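Local coordinates for magnesium and cobalt efflux protein CorC (Neisseria meningitidis serogroup B, PDB 3OI8) that probably takes part in magnesium and cobalt ion transport, and binds adenosine in its paired CBS domains, which with an N-terminal region make up this fragment, at residues Asn51-Asn56 and Thr63-Asp68; His71-Val76 and Leu85-Ala90; Ala112-Glu117 and Ile137-Tyr142. All coordinates share one frame; numbering follows the deposited sequence.

Contact 1: residues Asn51-Asn56 and Thr63-Asp68; sequences NVLKEN and TAYVID. With ADN (adenosine), chain C.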
loop_
_atom_site.group_PDB
_atom_site.type_symbol
_atom_site.label_atom_id
_atom_site.label_comp_id
_atom_site.label_asym_id
_atom_site.label_seq_id
_atom_site.Cartn_x
_atom_site.Cartn_y
_atom_site.Cartn_z
ATOM N N ASN A 51 5.093 -17.575 2.102
ATOM C CA ASN A 51 4.556 -18.341 0.984
ATOM C C ASN A 51 5.394 -18.047 -0.251
ATOM O O ASN A 51 5.421 -16.903 -0.714
ATOM C CB ASN A 51 3.087 -17.977 0.718
ATOM C CG ASN A 51 2.153 -18.452 1.819
ATOM O OD1 ASN A 51 1.305 -17.696 2.289
ATOM N ND2 ASN A 51 2.306 -19.709 2.233
ATOM N N VAL A 52 6.085 -19.065 -0.772
ATOM C CA VAL A 52 6.988 -18.873 -1.912
ATOM C C VAL A 52 6.588 -19.712 -3.134
ATOM O O VAL A 52 5.795 -20.652 -3.027
ATOM C CB VAL A 52 8.441 -19.229 -1.532
ATOM C CG1 VAL A 52 8.923 -18.364 -0.362
ATOM C CG2 VAL A 52 8.548 -20.720 -1.176
ATOM N N LEU A 53 7.161 -19.385 -4.292
ATOM C CA LEU A 53 6.948 -20.185 -5.503
ATOM C C LEU A 53 8.260 -20.827 -5.931
ATOM O O LEU A 53 9.316 -20.198 -5.816
ATOM C CB LEU A 53 6.444 -19.289 -6.639
ATOM C CG LEU A 53 5.152 -18.514 -6.334
ATOM C CD1 LEU A 53 4.852 -17.542 -7.463
ATOM C CD2 LEU A 53 3.994 -19.478 -6.126
ATOM N N LYS A 54 8.198 -22.063 -6.431
ATOM C CA LYS A 54 9.392 -22.762 -6.899
ATOM C C LYS A 54 9.707 -22.339 -8.325
ATOM O O LYS A 54 8.817 -22.199 -9.156
ATOM C CB LYS A 54 9.224 -24.289 -6.879
ATOM C CG LYS A 54 8.608 -24.893 -5.628
ATOM C CD LYS A 54 9.227 -24.374 -4.352
ATOM C CE LYS A 54 8.483 -24.954 -3.144
ATOM N NZ LYS A 54 8.591 -24.128 -1.903
ATOM N N GLU A 55 10.988 -22.129 -8.580
ATOM C CA GLU A 55 11.529 -21.733 -9.875
ATOM C C GLU A 55 10.840 -22.425 -11.057
ATOM O O GLU A 55 10.425 -21.774 -12.019
ATOM C CB GLU A 55 13.031 -22.093 -9.874
ATOM C CG GLU A 55 13.884 -21.444 -10.947
ATOM C CD GLU A 55 15.380 -21.748 -10.778
ATOM O OE1 GLU A 55 15.742 -22.633 -9.961
ATOM O OE2 GLU A 55 16.201 -21.093 -11.463
ATOM N N ASN A 56 10.727 -23.750 -10.987
ATOM C CA ASN A 56 10.349 -24.541 -12.162
ATOM C C ASN A 56 8.902 -25.041 -12.153
ATOM O O ASN A 56 8.530 -25.916 -12.936
ATOM C CB ASN A 56 11.316 -25.723 -12.349
ATOM C CG ASN A 56 12.712 -25.284 -12.776
ATOM O OD1 ASN A 56 12.884 -24.268 -13.456
ATOM N ND2 ASN A 56 13.720 -26.064 -12.388
ATOM N N THR A 63 -0.505 -20.578 -10.434
ATOM C CA THR A 63 -1.729 -19.789 -10.415
ATOM C C THR A 63 -2.679 -20.225 -9.290
ATOM O O THR A 63 -3.242 -19.386 -8.588
ATOM C CB THR A 63 -2.455 -19.808 -11.788
ATOM O OG1 THR A 63 -1.637 -19.154 -12.768
ATOM C CG2 THR A 63 -3.781 -19.075 -11.698
ATOM N N ALA A 64 -2.856 -21.532 -9.128
ATOM C CA ALA A 64 -3.731 -22.049 -8.078
ATOM C C ALA A 64 -3.225 -21.668 -6.684
ATOM O O ALA A 64 -4.008 -21.346 -5.801
ATOM C CB ALA A 64 -3.897 -23.565 -8.207
ATOM N N TYR A 65 -1.911 -21.692 -6.498
ATOM C CA TYR A 65 -1.317 -21.356 -5.213
ATOM C C TYR A 65 -1.492 -19.867 -4.926
ATOM O O TYR A 65 -1.860 -19.478 -3.811
ATOM C CB TYR A 65 0.160 -21.750 -5.198
ATOM C CG TYR A 65 0.867 -21.550 -3.875
ATOM C CD1 TYR A 65 0.787 -22.507 -2.872
ATOM C CD2 TYR A 65 1.635 -20.405 -3.638
ATOM C CE1 TYR A 65 1.440 -22.333 -1.656
ATOM C CE2 TYR A 65 2.293 -20.220 -2.429
ATOM C CZ TYR A 65 2.192 -21.194 -1.441
ATOM O OH TYR A 65 2.838 -21.028 -0.240
ATOM N N VAL A 66 -1.251 -19.041 -5.941
ATOM C CA VAL A 66 -1.428 -17.591 -5.822
ATOM C C VAL A 66 -2.866 -17.218 -5.446
ATOM O O VAL A 66 -3.096 -16.357 -4.601
ATOM C CB VAL A 66 -1.058 -16.884 -7.138
ATOM C CG1 VAL A 66 -1.528 -15.444 -7.131
ATOM C CG2 VAL A 66 0.457 -16.959 -7.386
ATOM N N ILE A 67 -3.838 -17.876 -6.068
ATOM C CA ILE A 67 -5.239 -17.615 -5.761
ATOM C C ILE A 67 -5.585 -18.081 -4.351
ATOM O O ILE A 67 -6.249 -17.372 -3.587
ATOM C CB ILE A 67 -6.152 -18.308 -6.774
ATOM C CG1 ILE A 67 -6.060 -17.596 -8.126
ATOM C CG2 ILE A 67 -7.598 -18.394 -6.246
ATOM C CD1 ILE A 67 -6.642 -18.403 -9.268
ATOM N N ASP A 68 -5.103 -19.267 -4.004
ATOM C CA ASP A 68 -5.372 -19.856 -2.703
ATOM C C ASP A 68 -4.880 -18.976 -1.557
ATOM O O ASP A 68 -5.590 -18.779 -0.583
ATOM C CB ASP A 68 -4.728 -21.240 -2.600
ATOM C CG ASP A 68 -5.226 -22.022 -1.394
ATOM O OD1 ASP A 68 -6.426 -21.897 -1.059
ATOM O OD2 ASP A 68 -4.422 -22.759 -0.782
HETATM O "O5'" ADN C . -1.529 -10.851 2.000
HETATM C "C5'" ADN C . -2.212 -10.509 3.179
HETATM C "C4'" ADN C . -1.221 -10.480 4.382
HETATM O "O4'" ADN C . -0.382 -11.673 4.372
HETATM C "C3'" ADN C . -0.291 -9.249 4.309
HETATM O "O3'" ADN C . -0.729 -8.271 5.213
HETATM C "C2'" ADN C . 1.070 -9.766 4.707
HETATM O "O2'" ADN C . 1.266 -9.609 6.094
HETATM C "C1'" ADN C . 1.024 -11.264 4.407
HETATM N N9 ADN C . 1.673 -11.585 3.137
HETATM C C8 ADN C . 1.560 -10.831 1.820
HETATM N N7 ADN C . 2.369 -11.582 0.798
HETATM C C5 ADN C . 2.976 -12.814 1.490
HETATM C C6 ADN C . 3.889 -13.965 0.966
HETATM N N6 ADN C . 4.270 -13.998 -0.446
HETATM N N1 ADN C . 4.316 -15.021 1.876
HETATM C C2 ADN C . 3.877 -15.014 3.333
HETATM N N3 ADN C . 2.979 -13.888 3.848
HETATM C C4 ADN C . 2.543 -12.812 2.923
HETATM O O HOH W 1 5.386 -22.187 0.532
#
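Y65 reaches from helix 59-69 to N51-L53, and its phenol carries most of the contact. The OH lies 2.9 Å from N51 ND2, but the N-H points well off the line (122° at the hydrogen), which makes this a weak hydrogen bond; amide and ring planes stand nearly perpendicular, 82° apart. A water 2.9 Å from Y65 OH also accepts a weak bond from V52 N, a second, indirect link between the tyrosine and the backbone. Further back along the ring, L53 CD2 packs against Y65 CD2 at 3.6 Å, and V52 O comes equally near CE2. With chi1 near 180° (-175°) the phenol extends away from the helix backbone toward residues 51-53. V66, one residue on, meets L53 CD1 more loosely through CG2.

The polar end of N51 is set from outside the contact: OD1 accepts a hydrogen bond from H71 NE2, and this leaves the amide NH2 turned to the tyrosine. The backbone of the same residue reads the adenine, N51 N donating to ADN N1 at 2.7 Å and N51 O accepting from ADN N6 at 3.1 Å. This donor-acceptor pair matches the Watson-Crick edge of adenine with N1 unprotonated, so the polar contacts to this edge of the base come from main-chain atoms, while the N51 side chain ties that main chain to H71 and, weakly, to the helix.

Contact 2: residues His71-Val76 and Leu85-Ala90; sequences HSRFPV and LGILHA. With ADN (adenosine), chain C.
F74 and L88 exchange two backbone hydrogen bonds, F74 N to L88 O and L88 N to F74 O, both 2.8 Å, at the middle of an antiparallel pairing. A90 N to S72 O continues it at one end, V76 N to G86 O and L85 N to V76 O at the other. L85 and G86 together sit opposite the single V76, which makes a classic beta bulge at this end.

Adenosine is held beside the first strand. R73 O accepts from ADN N6 at 2.8 Å, and H71 ND1 shares a hydrogen bond of the same length with ADN O5'. The H71 ring lies under the base, with ADN C5 3.3 Å above its plane and over its centre; bonds at both nitrogens, ADN O5' on ND1 and N51 on NE2, hold the imidazole's rotation.

On the sheet face of R73, P75, I87 and H89, the aliphatic part of R73 crosses H89: CG sits 3.6 Å from the ring centroid and 4° off the normal, a CH-pi contact. The R73 chain bends at chi2 and chi3, turning the guanidinium to stand almost upright to the imidazole (89°), its edge toward H89 ND1. I87 CD1 meets P75 CA, and M135 and I137 of the second CBS domain cover this face. On the other face, V76 CG2 packs on L88 CB at 3.9 Å, while the F74 ring turns its edge to L88 O and A90 CB; V66, L105 and I108 lie against this layer. The arrangement is the beta hairpin of a CBS domain, whose first strand, with the residues leading into it, lines the adenosine pocket.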
loop_
_atom_site.group_PDB
_atom_site.type_symbol
_atom_site.label_atom_id
_atom_site.label_comp_id
_atom_site.label_asym_id
_atom_site.label_seq_id
_atom_site.Cartn_x
_atom_site.Cartn_y
_atom_site.Cartn_z
ATOM N N HIS A 71 -2.213 -13.660 -1.855
ATOM C CA HIS A 71 -1.201 -12.599 -1.760
ATOM C C HIS A 71 -1.008 -11.951 -3.120
ATOM O O HIS A 71 -1.357 -12.531 -4.159
ATOM C CB HIS A 71 0.164 -13.124 -1.276
ATOM C CG HIS A 71 0.121 -13.847 0.033
ATOM N ND1 HIS A 71 -0.406 -13.289 1.179
ATOM C CD2 HIS A 71 0.573 -15.076 0.386
ATOM C CE1 HIS A 71 -0.297 -14.152 2.174
ATOM N NE2 HIS A 71 0.292 -15.244 1.718
ATOM N N SER A 72 -0.413 -10.764 -3.123
ATOM C CA SER A 72 -0.133 -10.064 -4.373
ATOM C C SER A 72 1.276 -10.300 -4.898
ATOM O O SER A 72 1.501 -10.250 -6.111
ATOM C CB SER A 72 -0.374 -8.556 -4.207
ATOM O OG SER A 72 -1.745 -8.294 -3.945
ATOM N N ARG A 73 2.224 -10.533 -3.986
ATOM C CA ARG A 73 3.637 -10.728 -4.356
ATOM C C ARG A 73 4.213 -11.953 -3.659
ATOM O O ARG A 73 3.846 -12.234 -2.523
ATOM C CB ARG A 73 4.450 -9.485 -3.988
ATOM C CG ARG A 73 4.370 -8.399 -5.047
ATOM C CD ARG A 73 4.451 -7.031 -4.461
ATOM N NE ARG A 73 3.321 -6.783 -3.577
ATOM C CZ ARG A 73 2.318 -5.958 -3.851
ATOM N NH1 ARG A 73 1.336 -5.810 -2.977
ATOM N NH2 ARG A 73 2.299 -5.277 -4.991
ATOM N N PHE A 74 5.106 -12.668 -4.352
ATOM C CA PHE A 74 5.680 -13.928 -3.866
ATOM C C PHE A 74 7.173 -14.020 -4.187
ATOM O O PHE A 74 7.569 -13.852 -5.346
ATOM C CB PHE A 74 4.989 -15.109 -4.559
ATOM C CG PHE A 74 3.500 -15.156 -4.348
ATOM C CD1 PHE A 74 2.948 -16.025 -3.422
ATOM C CD2 PHE A 74 2.660 -14.339 -5.076
ATOM C CE1 PHE A 74 1.574 -16.080 -3.220
ATOM C CE2 PHE A 74 1.287 -14.377 -4.873
ATOM C CZ PHE A 74 0.743 -15.244 -3.943
ATOM N N PRO A 75 8.005 -14.300 -3.173
ATOM C CA PRO A 75 9.408 -14.639 -3.450
ATOM C C PRO A 75 9.444 -15.891 -4.313
ATOM O O PRO A 75 8.642 -16.793 -4.103
ATOM C CB PRO A 75 9.969 -15.013 -2.067
ATOM C CG PRO A 75 9.013 -14.393 -1.074
ATOM C CD PRO A 75 7.668 -14.402 -1.737
ATOM N N VAL A 76 10.366 -15.959 -5.257
ATOM C CA VAL A 76 10.531 -17.169 -6.054
ATOM C C VAL A 76 11.875 -17.779 -5.659
ATOM O O VAL A 76 12.875 -17.066 -5.616
ATOM C CB VAL A 76 10.502 -16.864 -7.555
ATOM C CG1 VAL A 76 10.884 -18.118 -8.371
ATOM C CG2 VAL A 76 9.095 -16.369 -7.975
ATOM N N LEU A 85 15.341 -15.993 -5.818
ATOM C CA LEU A 85 15.775 -15.616 -7.166
ATOM C C LEU A 85 15.148 -14.312 -7.600
ATOM O O LEU A 85 15.600 -13.662 -8.546
ATOM C CB LEU A 85 15.379 -16.717 -8.154
ATOM C CG LEU A 85 15.873 -18.111 -7.759
ATOM C CD1 LEU A 85 15.250 -19.189 -8.637
ATOM C CD2 LEU A 85 17.398 -18.157 -7.822
ATOM N N GLY A 86 14.072 -13.936 -6.925
ATOM C CA GLY A 86 13.285 -12.822 -7.395
ATOM C C GLY A 86 11.917 -12.765 -6.750
ATOM O O GLY A 86 11.591 -13.568 -5.869
ATOM N N ILE A 87 11.119 -11.802 -7.202
ATOM C CA ILE A 87 9.754 -11.616 -6.732
ATOM C C ILE A 87 8.815 -11.731 -7.935
ATOM O O ILE A 87 9.070 -11.141 -8.984
ATOM C CB ILE A 87 9.553 -10.203 -6.120
ATOM C CG1 ILE A 87 10.647 -9.864 -5.102
ATOM C CG2 ILE A 87 8.165 -10.068 -5.510
ATOM C CD1 ILE A 87 10.704 -10.787 -3.902
ATOM N N LEU A 88 7.744 -12.505 -7.783
ATOM C CA LEU A 88 6.677 -12.528 -8.766
ATOM C C LEU A 88 5.510 -11.750 -8.212
ATOM O O LEU A 88 5.105 -11.985 -7.077
ATOM C CB LEU A 88 6.182 -13.948 -9.047
ATOM C CG LEU A 88 4.881 -13.865 -9.870
ATOM C CD1 LEU A 88 5.163 -13.621 -11.347
ATOM C CD2 LEU A 88 3.986 -15.078 -9.688
ATOM N N HIS A 89 4.987 -10.836 -9.027
ATOM C CA HIS A 89 3.761 -10.089 -8.749
ATOM C C HIS A 89 2.597 -10.813 -9.403
ATOM O O HIS A 89 2.612 -11.045 -10.613
ATOM C CB HIS A 89 3.887 -8.686 -9.335
ATOM C CG HIS A 89 4.937 -7.862 -8.662
ATOM N ND1 HIS A 89 4.744 -6.542 -8.317
ATOM C CD2 HIS A 89 6.175 -8.189 -8.224
ATOM C CE1 HIS A 89 5.829 -6.086 -7.714
ATOM N NE2 HIS A 89 6.713 -7.067 -7.647
ATOM N N ALA A 90 1.602 -11.179 -8.602
ATOM C CA ALA A 90 0.478 -11.981 -9.077
ATOM C C ALA A 90 -0.086 -11.472 -10.414
ATOM O O ALA A 90 -0.404 -12.251 -11.315
ATOM C CB ALA A 90 -0.633 -11.999 -8.017
HETATM O "O5'" ADN C . -1.529 -10.851 2.000
HETATM C "C5'" ADN C . -2.212 -10.509 3.179
HETATM C "C4'" ADN C . -1.221 -10.480 4.382
HETATM O "O4'" ADN C . -0.382 -11.673 4.372
HETATM C "C3'" ADN C . -0.291 -9.249 4.309
HETATM O "O3'" ADN C . -0.729 -8.271 5.213
HETATM C "C2'" ADN C . 1.070 -9.766 4.707
HETATM O "O2'" ADN C . 1.266 -9.609 6.094
HETATM C "C1'" ADN C . 1.024 -11.264 4.407
HETATM N N9 ADN C . 1.673 -11.585 3.137
HETATM C C8 ADN C . 1.560 -10.831 1.820
HETATM N N7 ADN C . 2.369 -11.582 0.798
HETATM C C5 ADN C . 2.976 -12.814 1.490
HETATM C C6 ADN C . 3.889 -13.965 0.966
HETATM N N6 ADN C . 4.270 -13.998 -0.446
HETATM N N1 ADN C . 4.316 -15.021 1.876
HETATM C C2 ADN C . 3.877 -15.014 3.333
HETATM N N3 ADN C . 2.979 -13.888 3.848
HETATM C C4 ADN C . 2.543 -12.812 2.923
#

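Contact 3: residues Ala112-Glu117 and Ile137-Tyr142; sequences AVFVPE and IVIDEY
F114 packs closely on I137 and I139 along one face of a parallel strand pair, yet lies at its exposed margin. Its CD1 touches I139 CD1 at 3.5 Å and I137 CB at 3.7 Å; with CG anti to its carbonyl carbon (chi1 -63°), the F114 side chain lies alongside that of I137 and obliquely across that of I139. The buried part is I137, V115 and V138. A112 CB adds a contact to I137 CG1, and I87 of strand 84-89 packs on both, joining this end to the first CBS domain. On the reverse face V115 CG2 meets V138 CG2 more loosely, at 4.1 Å.

Three backbone hydrogen bonds hold the pairing, I137 N to V113 O, V115 N to I137 O and I139 N to V115 O, at 2.8 to 2.9 Å; the short strand axes lie 44° apart. Helix 121-130 connects the two strands in a beta-alpha-beta unit of the second CBS domain, with 114-116 as the outermost strand of its sheet within the chain.

After the V115 O bond direct pairing ends: E117 N is 3.9 Å from I139 O, and a water bridges them, accepting from the first and donating to the second. Beside it the extended E117 side chain lays its CG on V138 CG1 at 3.5 Å, crossing it at about a right angle; the carboxylate itself is held elsewhere, by a salt bridge to R41 and a hydrogen bond to S146 OG. Segment 137-142 then leaves the sheet through an Asx turn, D140 OD1 accepting from Y142 N, with G144 N as another donor to the same oxygen.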
loop_
_atom_site.group_PDB
_atom_site.type_symbol
_atom_site.label_atom_id
_atom_site.label_comp_id
_atom_site.label_asym_id
_atom_site.label_seq_id
_atom_site.Cartn_x
_atom_site.Cartn_y
_atom_site.Cartn_z
ATOM N N ALA A 112 14.763 -9.156 -6.454
ATOM C CA ALA A 112 14.405 -8.955 -5.046
ATOM C C ALA A 112 15.241 -7.835 -4.430
ATOM O O ALA A 112 16.429 -7.711 -4.716
ATOM C CB ALA A 112 14.622 -10.239 -4.267
ATOM N N VAL A 113 14.614 -7.020 -3.590
ATOM C CA VAL A 113 15.351 -6.055 -2.781
ATOM C C VAL A 113 15.641 -6.700 -1.426
ATOM O O VAL A 113 14.763 -7.327 -0.836
ATOM C CB VAL A 113 14.546 -4.760 -2.609
ATOM C CG1 VAL A 113 15.207 -3.857 -1.604
ATOM C CG2 VAL A 113 14.409 -4.058 -3.954
ATOM N N PHE A 114 16.883 -6.609 -0.965
ATOM C CA PHE A 114 17.283 -7.244 0.296
ATOM C C PHE A 114 17.533 -6.205 1.383
ATOM O O PHE A 114 18.066 -5.129 1.105
ATOM C CB PHE A 114 18.532 -8.107 0.089
ATOM C CG PHE A 114 18.320 -9.252 -0.866
ATOM C CD1 PHE A 114 17.707 -10.411 -0.444
ATOM C CD2 PHE A 114 18.702 -9.150 -2.189
ATOM C CE1 PHE A 114 17.497 -11.473 -1.330
ATOM C CE2 PHE A 114 18.491 -10.196 -3.072
ATOM C CZ PHE A 114 17.886 -11.357 -2.640
ATOM N N VAL A 115 17.129 -6.510 2.613
ATOM C CA VAL A 115 17.374 -5.603 3.742
ATOM C C VAL A 115 17.701 -6.415 4.990
ATOM O O VAL A 115 17.209 -7.538 5.134
ATOM C CB VAL A 115 16.145 -4.729 4.057
ATOM C CG1 VAL A 115 15.806 -3.799 2.880
ATOM C CG2 VAL A 115 14.947 -5.605 4.412
ATOM N N PRO A 116 18.514 -5.843 5.905
ATOM C CA PRO A 116 18.839 -6.475 7.200
ATOM C C PRO A 116 17.725 -6.264 8.218
ATOM O O PRO A 116 16.903 -5.361 8.051
ATOM C CB PRO A 116 20.089 -5.723 7.673
ATOM C CG PRO A 116 20.216 -4.497 6.765
ATOM C CD PRO A 116 19.066 -4.482 5.794
ATOM N N GLU A 117 17.707 -7.080 9.265
ATOM C CA GLU A 117 16.637 -7.045 10.260
ATOM C C GLU A 117 16.658 -5.758 11.081
ATOM O O GLU A 117 15.639 -5.358 11.659
ATOM C CB GLU A 117 16.768 -8.240 11.221
ATOM C CG GLU A 117 16.718 -9.619 10.575
ATOM C CD GLU A 117 16.885 -10.750 11.593
ATOM O OE1 GLU A 117 16.857 -10.464 12.813
ATOM O OE2 GLU A 117 17.044 -11.920 11.174
ATOM N N ILE A 137 13.115 -8.739 0.929
ATOM C CA ILE A 137 13.516 -9.986 1.564
ATOM C C ILE A 137 14.482 -9.613 2.676
ATOM O O ILE A 137 15.427 -8.857 2.450
ATOM C CB ILE A 137 14.230 -10.901 0.562
ATOM C CG1 ILE A 137 13.313 -11.218 -0.639
ATOM C CG2 ILE A 137 14.785 -12.142 1.285
ATOM C CD1 ILE A 137 12.028 -11.947 -0.288
ATOM N N VAL A 138 14.236 -10.129 3.877
ATOM C CA VAL A 138 15.074 -9.815 5.020
ATOM C C VAL A 138 16.192 -10.843 5.124
ATOM O O VAL A 138 15.943 -12.046 5.058
ATOM C CB VAL A 138 14.238 -9.779 6.292
ATOM C CG1 VAL A 138 15.085 -9.327 7.503
ATOM C CG2 VAL A 138 13.043 -8.842 6.064
ATOM N N ILE A 139 17.419 -10.350 5.257
ATOM C CA ILE A 139 18.619 -11.178 5.285
ATOM C C ILE A 139 19.215 -11.173 6.697
ATOM O O ILE A 139 19.266 -10.136 7.341
ATOM C CB ILE A 139 19.670 -10.615 4.300
ATOM C CG1 ILE A 139 19.157 -10.693 2.865
ATOM C CG2 ILE A 139 20.997 -11.347 4.435
ATOM C CD1 ILE A 139 18.755 -12.090 2.441
ATOM N N ASP A 140 19.670 -12.323 7.182
ATOM C CA ASP A 140 20.301 -12.375 8.496
ATOM C C ASP A 140 21.761 -11.932 8.390
ATOM O O ASP A 140 22.249 -11.646 7.295
ATOM C CB ASP A 140 20.175 -13.776 9.130
ATOM C CG ASP A 140 20.882 -14.862 8.331
ATOM O OD1 ASP A 140 21.941 -14.592 7.728
ATOM O OD2 ASP A 140 20.381 -16.009 8.320
ATOM N N GLU A 141 22.460 -11.884 9.518
ATOM C CA GLU A 141 23.818 -11.352 9.531
ATOM C C GLU A 141 24.838 -12.278 8.860
ATOM O O GLU A 141 26.028 -11.973 8.831
ATOM C CB GLU A 141 24.258 -11.006 10.959
ATOM C CG GLU A 141 24.131 -12.149 11.958
ATOM C CD GLU A 141 22.765 -12.201 12.631
ATOM O OE1 GLU A 141 21.737 -12.125 11.923
ATOM O OE2 GLU A 141 22.723 -12.328 13.875
ATOM N N TYR A 142 24.367 -13.394 8.311
ATOM C CA TYR A 142 25.255 -14.363 7.677
ATOM C C TYR A 142 24.961 -14.547 6.194
ATOM O O TYR A 142 25.658 -15.299 5.517
ATOM C CB TYR A 142 25.167 -15.724 8.374
ATOM C CG TYR A 142 25.342 -15.675 9.874
ATOM C CD1 TYR A 142 26.554 -15.287 10.440
ATOM C CD2 TYR A 142 24.301 -16.029 10.727
ATOM C CE1 TYR A 142 26.724 -15.244 11.816
ATOM C CE2 TYR A 142 24.464 -15.997 12.107
ATOM C CZ TYR A 142 25.679 -15.601 12.645
ATOM O OH TYR A 142 25.849 -15.563 14.012
HETATM O O HOH W 2 20.266 -8.716 9.489
#

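Overall arrangement
Contacts 1 and 2 are buried and share one sheet of the first CBS domain, in which strands 53-54 and 73-77 are neighbours; both touch adenosine and the second subunit. L53 N to P75 O and the N51-H71 side-chain bond join them, so the adenine-binding backbone and the stacking histidine are directly joined. Contact 1 rests on side chains between strand and helix, contact 2 on antiparallel backbone pairing with a bulge at one end. Contact 3, a parallel pair in the second CBS domain, is only partly buried and touches neither nucleoside nor partner subunit. I137 packing on P75 and I87 connects it to contact 2, whereas contact 1 stays about 7 Å away at the nearest atoms.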